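Local structure of conserved protein (Geobacillus kaustophilus, 2PCS) at residues Ser26-Cys31 with Lys36-Ile41; Ile65-Ile70 with Tyr74-Leu79; Ile95-Ile100 with Thr105-Thr110. The protein is of unknown function but belongs to the carbon monoxide dehydrogenase subunit G (CoxG) family and probably binds a small ligand inside its Bet v 1-like fold. One frame throughout, in Å; residues are numbered along the deposited sequence.

Contact 1 of 3, residues Ser26-Cys31 with Lys36-Ile41; sequences SILSKC and KSLELI
The flat group met here is the backbone peptide joining S37 to L38, and S29 stands over one of its faces. S29 OG lies above the peptide plane, 3.7 Å from L38 N and 3.9 Å from S37 CA. These are van der Waals approaches, for no hydrogen bond joins the two segments. In the Bet v 1-like fold of the CoxG family this is where the second short helix, 25-31, packs against the start of edge strand 35-42, the chain reversing in the few residues between. The helix and strand axes run roughly antiparallel, at 147°, and come within 7.8 Å. With OG anti to the backbone N (chi1 -159°), S29 sends its hydroxyl over the strand. L28 meets the strand through its CB, which lies 4.0 Å from L38 CD1, while its own CG turns beside the backbone N and carries the branched end onward to F138 of helix 124-148. The side chain of L28 also comes within about 4 Å of an unidentified bound ligand, so this small surface contact adjoins the ligand site. Within the sheet, L38 also packs on Y46 of the neighbouring strand 45-52, and E39 pairs through its backbone with K47. The branch of L38 that touches the helix is CD1, which sits beside the backbone as well, 4.1 Å from S29 N.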
loop_
_atom_site.group_PDB
_atom_site.type_symbol
_atom_site.label_atom_id
_atom_site.label_comp_id
_atom_site.label_asym_id
_atom_site.label_seq_id
_atom_site.Cartn_x
_atom_site.Cartn_y
_atom_site.Cartn_z
ATOM N N SER A 26 -0.807 -9.522 -9.837
ATOM C CA SER A 26 -2.097 -10.206 -9.607
ATOM C C SER A 26 -2.462 -10.341 -8.131
ATOM O O SER A 26 -3.625 -10.258 -7.764
ATOM C CB SER A 26 -2.165 -11.585 -10.294
ATOM O OG SER A 26 -0.866 -12.108 -10.545
ATOM N N ILE A 27 -1.465 -10.548 -7.295
ATOM C CA ILE A 27 -1.670 -10.654 -5.875
ATOM C C ILE A 27 -1.988 -9.261 -5.250
ATOM O O ILE A 27 -2.819 -9.156 -4.322
ATOM C CB ILE A 27 -0.395 -11.311 -5.213
ATOM C CG1 ILE A 27 -0.115 -12.689 -5.835
ATOM C CG2 ILE A 27 -0.459 -11.325 -3.645
ATOM C CD1 ILE A 27 -1.017 -13.804 -5.321
ATOM N N LEU A 28 -1.317 -8.216 -5.742
ATOM C CA LEU A 28 -1.540 -6.877 -5.254
ATOM C C LEU A 28 -2.970 -6.429 -5.579
ATOM O O LEU A 28 -3.702 -5.970 -4.690
ATOM C CB LEU A 28 -0.521 -5.899 -5.844
ATOM C CG LEU A 28 0.964 -6.096 -5.512
ATOM C CD1 LEU A 28 1.904 -5.425 -6.562
ATOM C CD2 LEU A 28 1.292 -5.614 -4.128
ATOM N N SER A 29 -3.375 -6.565 -6.842
ATOM C CA SER A 29 -4.754 -6.268 -7.242
ATOM C C SER A 29 -5.805 -6.806 -6.289
ATOM O O SER A 29 -6.769 -6.115 -5.971
ATOM C CB SER A 29 -5.069 -6.812 -8.624
ATOM O OG SER A 29 -6.192 -6.089 -9.112
ATOM N N LYS A 30 -5.571 -8.039 -5.840
ATOM C CA LYS A 30 -6.388 -8.748 -4.907
ATOM C C LYS A 30 -6.272 -8.209 -3.507
ATOM O O LYS A 30 -7.252 -8.198 -2.784
ATOM C CB LYS A 30 -5.990 -10.226 -4.926
ATOM C CG LYS A 30 -6.820 -11.090 -5.877
ATOM C CD LYS A 30 -6.061 -12.332 -6.466
ATOM C CE LYS A 30 -7.084 -13.220 -7.255
ATOM N NZ LYS A 30 -6.479 -14.276 -8.165
ATOM N N CYS A 31 -5.086 -7.764 -3.100
ATOM C CA CYS A 31 -4.898 -7.253 -1.704
ATOM C C CYS A 31 -5.152 -5.751 -1.478
ATOM O O CYS A 31 -5.240 -5.311 -0.334
ATOM C CB CYS A 31 -3.526 -7.650 -1.155
ATOM S SG CYS A 31 -3.172 -9.432 -1.272
ATOM N N LYS A 36 -10.054 -3.008 -8.686
ATOM C CA LYS A 36 -10.793 -3.803 -9.661
ATOM C C LYS A 36 -9.797 -4.336 -10.668
ATOM O O LYS A 36 -9.839 -5.517 -11.021
ATOM C CB LYS A 36 -11.852 -2.960 -10.370
ATOM C CG LYS A 36 -13.273 -3.040 -9.800
ATOM C CD LYS A 36 -14.297 -2.694 -10.939
ATOM C CE LYS A 36 -15.717 -3.314 -10.769
ATOM N NZ LYS A 36 -16.525 -3.073 -12.026
ATOM N N SER A 37 -8.881 -3.468 -11.108
ATOM C CA SER A 37 -7.758 -3.890 -11.943
ATOM C C SER A 37 -6.490 -3.065 -11.702
ATOM O O SER A 37 -6.569 -1.867 -11.388
ATOM C CB SER A 37 -8.141 -3.830 -13.418
ATOM O OG SER A 37 -8.950 -2.696 -13.666
ATOM N N LEU A 38 -5.339 -3.743 -11.830
ATOM C CA LEU A 38 -4.016 -3.126 -11.940
ATOM C C LEU A 38 -3.494 -3.416 -13.329
ATOM O O LEU A 38 -3.125 -4.545 -13.620
ATOM C CB LEU A 38 -3.022 -3.722 -10.934
ATOM C CG LEU A 38 -2.466 -2.935 -9.744
ATOM C CD1 LEU A 38 -1.352 -3.734 -9.074
ATOM C CD2 LEU A 38 -1.956 -1.549 -10.122
ATOM N N GLU A 39 -3.450 -2.401 -14.180
ATOM C CA GLU A 39 -2.909 -2.536 -15.525
ATOM C C GLU A 39 -1.489 -1.970 -15.593
ATOM O O GLU A 39 -1.246 -0.801 -15.260
ATOM C CB GLU A 39 -3.824 -1.813 -16.535
ATOM C CG GLU A 39 -3.533 -2.072 -18.016
ATOM C CD GLU A 39 -3.958 -0.911 -18.958
ATOM O OE1 GLU A 39 -4.685 0.023 -18.514
ATOM O OE2 GLU A 39 -3.548 -0.941 -20.157
ATOM N N LEU A 40 -0.558 -2.812 -16.035
ATOM C CA LEU A 40 0.765 -2.355 -16.458
ATOM C C LEU A 40 0.673 -1.335 -17.602
ATOM O O LEU A 40 0.074 -1.589 -18.644
ATOM C CB LEU A 40 1.630 -3.551 -16.866
ATOM C CG LEU A 40 3.156 -3.421 -16.960
ATOM C CD1 LEU A 40 3.849 -3.248 -15.611
ATOM C CD2 LEU A 40 3.733 -4.639 -17.716
ATOM N N ILE A 41 1.251 -0.164 -17.409
ATOM C CA ILE A 41 1.148 0.863 -18.422
ATOM C C ILE A 41 2.545 1.355 -18.713
ATOM O O ILE A 41 2.756 2.268 -19.507
ATOM C CB ILE A 41 0.183 2.033 -17.986
ATOM C CG1 ILE A 41 0.575 2.575 -16.611
ATOM C CG2 ILE A 41 -1.233 1.525 -17.911
ATOM C CD1 ILE A 41 0.175 4.027 -16.367
#

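Contact 2 of 3, residues Ile65-Ile70 with Tyr74-Leu79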
loop_
_atom_site.group_PDB
_atom_site.type_symbol
_atom_site.label_atom_id
_atom_site.label_comp_id
_atom_site.label_asym_id
_atom_site.label_seq_id
_atom_site.Cartn_x
_atom_site.Cartn_y
_atom_site.Cartn_z
ATOM N N ILE A 65 0.518 3.997 -9.917
ATOM C CA ILE A 65 1.425 3.440 -8.913
ATOM C C ILE A 65 2.700 3.043 -9.618
ATOM O O ILE A 65 2.651 2.140 -10.463
ATOM C CB ILE A 65 0.809 2.160 -8.258
ATOM C CG1 ILE A 65 -0.599 2.447 -7.739
ATOM C CG2 ILE A 65 1.705 1.622 -7.143
ATOM C CD1 ILE A 65 -1.351 1.192 -7.341
ATOM N N GLU A 66 3.806 3.732 -9.289
ATOM C CA GLU A 66 5.155 3.390 -9.764
ATOM C C GLU A 66 6.063 2.780 -8.670
ATOM O O GLU A 66 6.289 3.396 -7.642
ATOM C CB GLU A 66 5.861 4.586 -10.393
ATOM C CG GLU A 66 7.060 4.112 -11.253
ATOM C CD GLU A 66 7.908 5.243 -11.844
ATOM O OE1 GLU A 66 8.961 4.946 -12.520
ATOM O OE2 GLU A 66 7.529 6.425 -11.616
ATOM N N VAL A 67 6.556 1.565 -8.914
ATOM C CA VAL A 67 7.584 0.922 -8.079
ATOM C C VAL A 67 8.998 1.359 -8.520
ATOM O O VAL A 67 9.388 1.096 -9.631
ATOM C CB VAL A 67 7.422 -0.632 -8.103
ATOM C CG1 VAL A 67 8.153 -1.284 -6.949
ATOM C CG2 VAL A 67 5.943 -1.022 -8.024
ATOM N N THR A 68 9.751 2.069 -7.677
ATOM C CA THR A 68 11.108 2.494 -8.018
ATOM C C THR A 68 12.176 2.046 -6.960
ATOM O O THR A 68 11.817 1.440 -5.960
ATOM C CB THR A 68 11.159 4.003 -8.177
ATOM O OG1 THR A 68 10.998 4.619 -6.900
ATOM C CG2 THR A 68 10.037 4.480 -9.049
ATOM N N ASP A 69 13.468 2.326 -7.217
ATOM C CA ASP A 69 14.607 2.034 -6.325
ATOM C C ASP A 69 14.544 0.585 -5.862
ATOM O O ASP A 69 14.710 0.269 -4.717
ATOM C CB ASP A 69 14.603 3.037 -5.146
ATOM C CG ASP A 69 15.952 3.155 -4.421
ATOM O OD1 ASP A 69 17.021 2.978 -5.045
ATOM O OD2 ASP A 69 15.953 3.463 -3.199
ATOM N N ILE A 70 14.285 -0.306 -6.789
ATOM C CA ILE A 70 13.907 -1.652 -6.465
ATOM C C ILE A 70 15.127 -2.467 -6.160
ATOM O O ILE A 70 15.969 -2.675 -7.061
ATOM C CB ILE A 70 13.238 -2.322 -7.625
ATOM C CG1 ILE A 70 11.920 -1.589 -8.015
ATOM C CG2 ILE A 70 13.030 -3.758 -7.267
ATOM C CD1 ILE A 70 11.042 -2.316 -9.127
ATOM N N TYR A 74 14.622 -7.019 -0.812
ATOM C CA TYR A 74 14.490 -6.363 0.489
ATOM C C TYR A 74 14.080 -4.882 0.564
ATOM O O TYR A 74 13.799 -4.385 1.635
ATOM C CB TYR A 74 15.816 -6.518 1.290
ATOM C CG TYR A 74 16.947 -5.754 0.650
ATOM C CD1 TYR A 74 17.728 -6.340 -0.370
ATOM C CD2 TYR A 74 17.233 -4.455 1.038
ATOM C CE1 TYR A 74 18.766 -5.636 -0.972
ATOM C CE2 TYR A 74 18.264 -3.734 0.429
ATOM C CZ TYR A 74 19.025 -4.335 -0.578
ATOM O OH TYR A 74 20.031 -3.608 -1.203
ATOM N N HIS A 75 14.093 -4.135 -0.511
ATOM C CA HIS A 75 13.756 -2.735 -0.407
ATOM C C HIS A 75 13.080 -2.210 -1.677
ATOM O O HIS A 75 13.504 -2.529 -2.769
ATOM C CB HIS A 75 15.007 -1.951 -0.136
ATOM C CG HIS A 75 14.862 -0.481 -0.396
ATOM N ND1 HIS A 75 14.627 0.434 0.605
ATOM C CD2 HIS A 75 14.917 0.227 -1.551
ATOM C CE1 HIS A 75 14.562 1.647 0.084
ATOM N NE2 HIS A 75 14.758 1.549 -1.223
ATOM N N TYR A 76 12.038 -1.387 -1.554
ATOM C CA TYR A 76 11.595 -0.557 -2.705
ATOM C C TYR A 76 10.938 0.750 -2.297
ATOM O O TYR A 76 10.707 1.009 -1.105
ATOM C CB TYR A 76 10.734 -1.339 -3.666
ATOM C CG TYR A 76 9.485 -1.881 -3.031
ATOM C CD1 TYR A 76 9.527 -3.036 -2.203
ATOM C CD2 TYR A 76 8.257 -1.242 -3.220
ATOM C CE1 TYR A 76 8.351 -3.546 -1.600
ATOM C CE2 TYR A 76 7.081 -1.732 -2.644
ATOM C CZ TYR A 76 7.130 -2.869 -1.826
ATOM O OH TYR A 76 5.956 -3.338 -1.275
ATOM N N LYS A 77 10.694 1.618 -3.290
ATOM C CA LYS A 77 9.953 2.843 -3.083
ATOM C C LYS A 77 8.709 2.835 -3.947
ATOM O O LYS A 77 8.686 2.195 -4.973
ATOM C CB LYS A 77 10.821 4.060 -3.360
ATOM C CG LYS A 77 11.995 4.133 -2.423
ATOM C CD LYS A 77 12.755 5.461 -2.604
ATOM C CE LYS A 77 13.716 5.800 -1.446
ATOM N NZ LYS A 77 14.862 6.635 -2.007
ATOM N N LEU A 78 7.653 3.514 -3.488
ATOM C CA LEU A 78 6.402 3.631 -4.243
ATOM C C LEU A 78 6.068 5.076 -4.490
ATOM O O LEU A 78 6.181 5.883 -3.575
ATOM C CB LEU A 78 5.219 3.001 -3.494
ATOM C CG LEU A 78 5.044 1.494 -3.465
ATOM C CD1 LEU A 78 3.644 1.308 -2.864
ATOM C CD2 LEU A 78 5.172 0.703 -4.840
ATOM N N LEU A 79 5.653 5.404 -5.711
ATOM C CA LEU A 79 5.098 6.743 -5.988
ATOM C C LEU A 79 3.675 6.523 -6.398
ATOM O O LEU A 79 3.419 5.701 -7.285
ATOM C CB LEU A 79 5.855 7.450 -7.105
ATOM C CG LEU A 79 7.399 7.474 -7.023
ATOM C CD1 LEU A 79 7.992 8.084 -8.319
ATOM C CD2 LEU A 79 7.854 8.301 -5.779
#
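H75 and D69 meet across the hairpin through a bond from H75 NE2 to D69 OD2, 3.0 Å long and bent to 147°. The carboxylate and the imidazole are turned almost perpendicular, their planes 84° apart, and NE2 reaches OD2 from above the carboxylate plane. The same OD2 takes a salt bridge from K77 NZ at 3.6 Å, while the lysine's extended chain lies across D69 CB. On the other side of the imidazole, ND1 bonds D96 of strand 87-99, so the ring is held at both nitrogens between two carboxylates, an arrangement that would probably stabilise a positive charge on it.

The backbone behind these groups is an antiparallel ladder. E66 with L79 and T68 with K77 are hydrogen-bonded pairs, with two bonds each; E66 N to L79 O, for example, is 2.8 Å. V67 with L78 is the non-hydrogen-bonded pair between them. E66, T68, K77 and L79 share one face, where the E66 and L79 side chains lie side by side, OE2 of E66 beside CD1 of L79. On the face of V67 and L78 the valine works as a fork: CG1 lies 3.7 Å from Y76 CD2, and CG2 is equally far from L78 CD2. L78 CD2 also lies at the edge of the Y76 ring, in its plane. At the closed end the chain turns a corner at D69, and Y74 and H75 both face K71 in a classic beta bulge.

Strands 59-71 and 75-84 form this hairpin of the Bet v 1-like sheet. The Y76 side chain comes within about 3 Å of an unidentified bound ligand, and its ring meets W19 of helix 15-22 nearly at right angles, while strand 87-99 continues the sheet beyond H75.

Contact 3 of 3, residues Ile95-Ile100 with Thr105-Thr110; sequences IDLTPI and TQLTYT
L107 packs its branched end against the neighbouring methyls of L97 and I95. L97 CD2 nestles against it, 3.6 Å from L107 CD1 and nearly as close to its CG, while I95 CG2, next to it, meets L107 CG at 4.0 Å. L107 CG stands anti to the backbone N (chi1 -169°), but L97 CG turns beside its own N, and the two leucines thus slant across each other. T105 CG2 adds a smaller bump against L97 CD2. Strands 87-99 and 104-116 form a beta hairpin of the Bet v 1-like antiparallel sheet, and this leucine-lined face is covered by helices: L97 touches V18 of helix 15-22, and L107 touches F139 of helix 124-148. The face of D96, T98, Q106 and T108 is polar. There a water receives or gives a bond at T98 OG1 (2.7 Å) and lies 2.9 Å from Q106 O, with a weak link to T108 OG1. T98 and Q106 are paired by two backbone bonds, Q106 N to T98 O measuring 2.6 Å. At the turn end I100 folds back over the facing strand: its CG2 rests on Q106 CB, and its CD1 lies 3.5 Å from T105 C and from Q106 N.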
loop_
_atom_site.group_PDB
_atom_site.type_symbol
_atom_site.label_atom_id
_atom_site.label_comp_id
_atom_site.label_asym_id
_atom_site.label_seq_id
_atom_site.Cartn_x
_atom_site.Cartn_y
_atom_site.Cartn_z
ATOM N N ILE A 95 9.656 0.995 1.485
ATOM C CA ILE A 95 9.486 -0.263 2.154
ATOM C C ILE A 95 10.846 -1.016 2.299
ATOM O O ILE A 95 11.595 -1.176 1.326
ATOM C CB ILE A 95 8.508 -1.146 1.382
ATOM C CG1 ILE A 95 7.074 -0.575 1.405
ATOM C CG2 ILE A 95 8.481 -2.540 1.901
ATOM C CD1 ILE A 95 6.848 0.428 0.361
ATOM N N ASP A 96 11.100 -1.532 3.503
ATOM C CA ASP A 96 12.293 -2.326 3.778
ATOM C C ASP A 96 11.872 -3.642 4.418
ATOM O O ASP A 96 10.981 -3.669 5.302
ATOM C CB ASP A 96 13.238 -1.543 4.675
ATOM C CG ASP A 96 13.893 -0.366 3.939
ATOM O OD1 ASP A 96 14.665 -0.609 2.992
ATOM O OD2 ASP A 96 13.650 0.825 4.299
ATOM N N LEU A 97 12.441 -4.738 3.915
ATOM C CA LEU A 97 12.225 -6.028 4.535
ATOM C C LEU A 97 13.484 -6.409 5.362
ATOM O O LEU A 97 14.649 -6.253 4.885
ATOM C CB LEU A 97 11.851 -7.089 3.500
ATOM C CG LEU A 97 10.601 -6.910 2.628
ATOM C CD1 LEU A 97 10.392 -8.106 1.711
ATOM C CD2 LEU A 97 9.407 -6.776 3.521
ATOM N N THR A 98 13.234 -6.835 6.598
ATOM C CA THR A 98 14.284 -7.243 7.528
ATOM C C THR A 98 14.010 -8.605 8.110
ATOM O O THR A 98 12.973 -8.803 8.720
ATOM C CB THR A 98 14.387 -6.264 8.656
ATOM O OG1 THR A 98 14.893 -5.056 8.114
ATOM C CG2 THR A 98 15.362 -6.705 9.672
ATOM N N PRO A 99 14.940 -9.551 7.936
ATOM C CA PRO A 99 14.724 -10.868 8.517
ATOM C C PRO A 99 14.918 -10.698 10.019
ATOM O O PRO A 99 15.910 -10.055 10.436
ATOM C CB PRO A 99 15.848 -11.693 7.922
ATOM C CG PRO A 99 16.927 -10.675 7.642
ATOM C CD PRO A 99 16.252 -9.434 7.283
ATOM N N ILE A 100 13.954 -11.151 10.821
ATOM C CA ILE A 100 14.163 -11.110 12.280
ATOM C C ILE A 100 14.647 -12.481 12.774
ATOM O O ILE A 100 15.267 -12.603 13.832
ATOM C CB ILE A 100 12.974 -10.519 13.083
ATOM C CG1 ILE A 100 11.678 -11.215 12.710
ATOM C CG2 ILE A 100 12.891 -8.994 12.846
ATOM C CD1 ILE A 100 10.524 -10.194 12.438
ATOM N N THR A 105 9.817 -12.177 9.117
ATOM C CA THR A 105 10.268 -10.958 8.451
ATOM C C THR A 105 9.626 -9.736 9.062
ATOM O O THR A 105 8.443 -9.696 9.308
ATOM C CB THR A 105 9.953 -11.052 6.954
ATOM O OG1 THR A 105 10.928 -11.885 6.359
ATOM C CG2 THR A 105 9.969 -9.695 6.210
ATOM N N GLN A 106 10.411 -8.718 9.282
ATOM C CA GLN A 106 9.837 -7.467 9.641
ATOM C C GLN A 106 9.804 -6.528 8.409
ATOM O O GLN A 106 10.847 -6.163 7.845
ATOM C CB GLN A 106 10.652 -6.867 10.761
ATOM C CG GLN A 106 10.089 -5.663 11.327
ATOM C CD GLN A 106 11.166 -4.772 11.905
ATOM O OE1 GLN A 106 12.175 -4.457 11.245
ATOM N NE2 GLN A 106 10.948 -4.327 13.142
ATOM N N LEU A 107 8.593 -6.121 8.046
ATOM C CA LEU A 107 8.389 -5.072 7.072
ATOM C C LEU A 107 8.274 -3.696 7.768
ATOM O O LEU A 107 7.441 -3.508 8.630
ATOM C CB LEU A 107 7.139 -5.384 6.240
ATOM C CG LEU A 107 6.913 -4.527 4.999
ATOM C CD1 LEU A 107 6.113 -5.291 4.012
ATOM C CD2 LEU A 107 6.278 -3.191 5.360
ATOM N N THR A 108 8.879 -2.477 7.434
ATOM C CA THR A 108 8.770 -1.105 7.911
ATOM C C THR A 108 8.467 -0.144 6.766
ATOM O O THR A 108 8.740 -0.479 5.617
ATOM C CB THR A 108 10.064 -0.679 8.630
ATOM O OG1 THR A 108 11.165 -0.743 7.717
ATOM C CG2 THR A 108 10.438 -1.692 9.701
ATOM N N TYR A 109 7.908 0.671 7.010
ATOM C CA TYR A 109 7.549 1.581 5.938
ATOM C C TYR A 109 7.483 2.978 6.479
ATOM O O TYR A 109 7.333 3.213 7.685
ATOM C CB TYR A 109 6.249 1.189 5.209
ATOM C CG TYR A 109 5.032 1.282 6.104
ATOM C CD1 TYR A 109 4.533 0.148 6.781
ATOM C CD2 TYR A 109 4.395 2.498 6.311
ATOM C CE1 TYR A 109 3.475 0.276 7.681
ATOM C CE2 TYR A 109 3.336 2.621 7.146
ATOM C CZ TYR A 109 2.856 1.507 7.810
ATOM O OH TYR A 109 1.758 1.663 8.645
ATOM N N THR A 110 7.494 3.888 5.540
ATOM C CA THR A 110 7.472 5.280 5.795
ATOM C C THR A 110 6.617 5.764 4.609
ATOM O O THR A 110 6.668 5.179 3.504
ATOM C CB THR A 110 8.924 5.689 5.733
ATOM O OG1 THR A 110 9.376 6.301 6.946
ATOM C CG2 THR A 110 9.276 6.403 4.525
HETATM O O HOH W 1 12.466 -3.806 8.109
#

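In the fold
Along the chain the contacts follow one another without interleaving, and all three reach the same antiparallel sheet. Contact 1 lies at its edge, where strand 35-42 meets helix 25-31; contact 2 is the hairpin of strands 59-71 and 75-84, and contact 3 that of strands 87-99 and 104-116. The centres of contacts 1 and 2 are 16 Å apart, and L38 packs on I65. Contacts 2 and 3, at 14 Å, are joined directly because strands 75-84 and 87-99 are neighbours, with the backbone of Y74 bonding that of L97. Contacts 1 and 3 do not touch. L28, Y76 and Y109 each approach an unidentified bound ligand, consistent with a shared interior pocket.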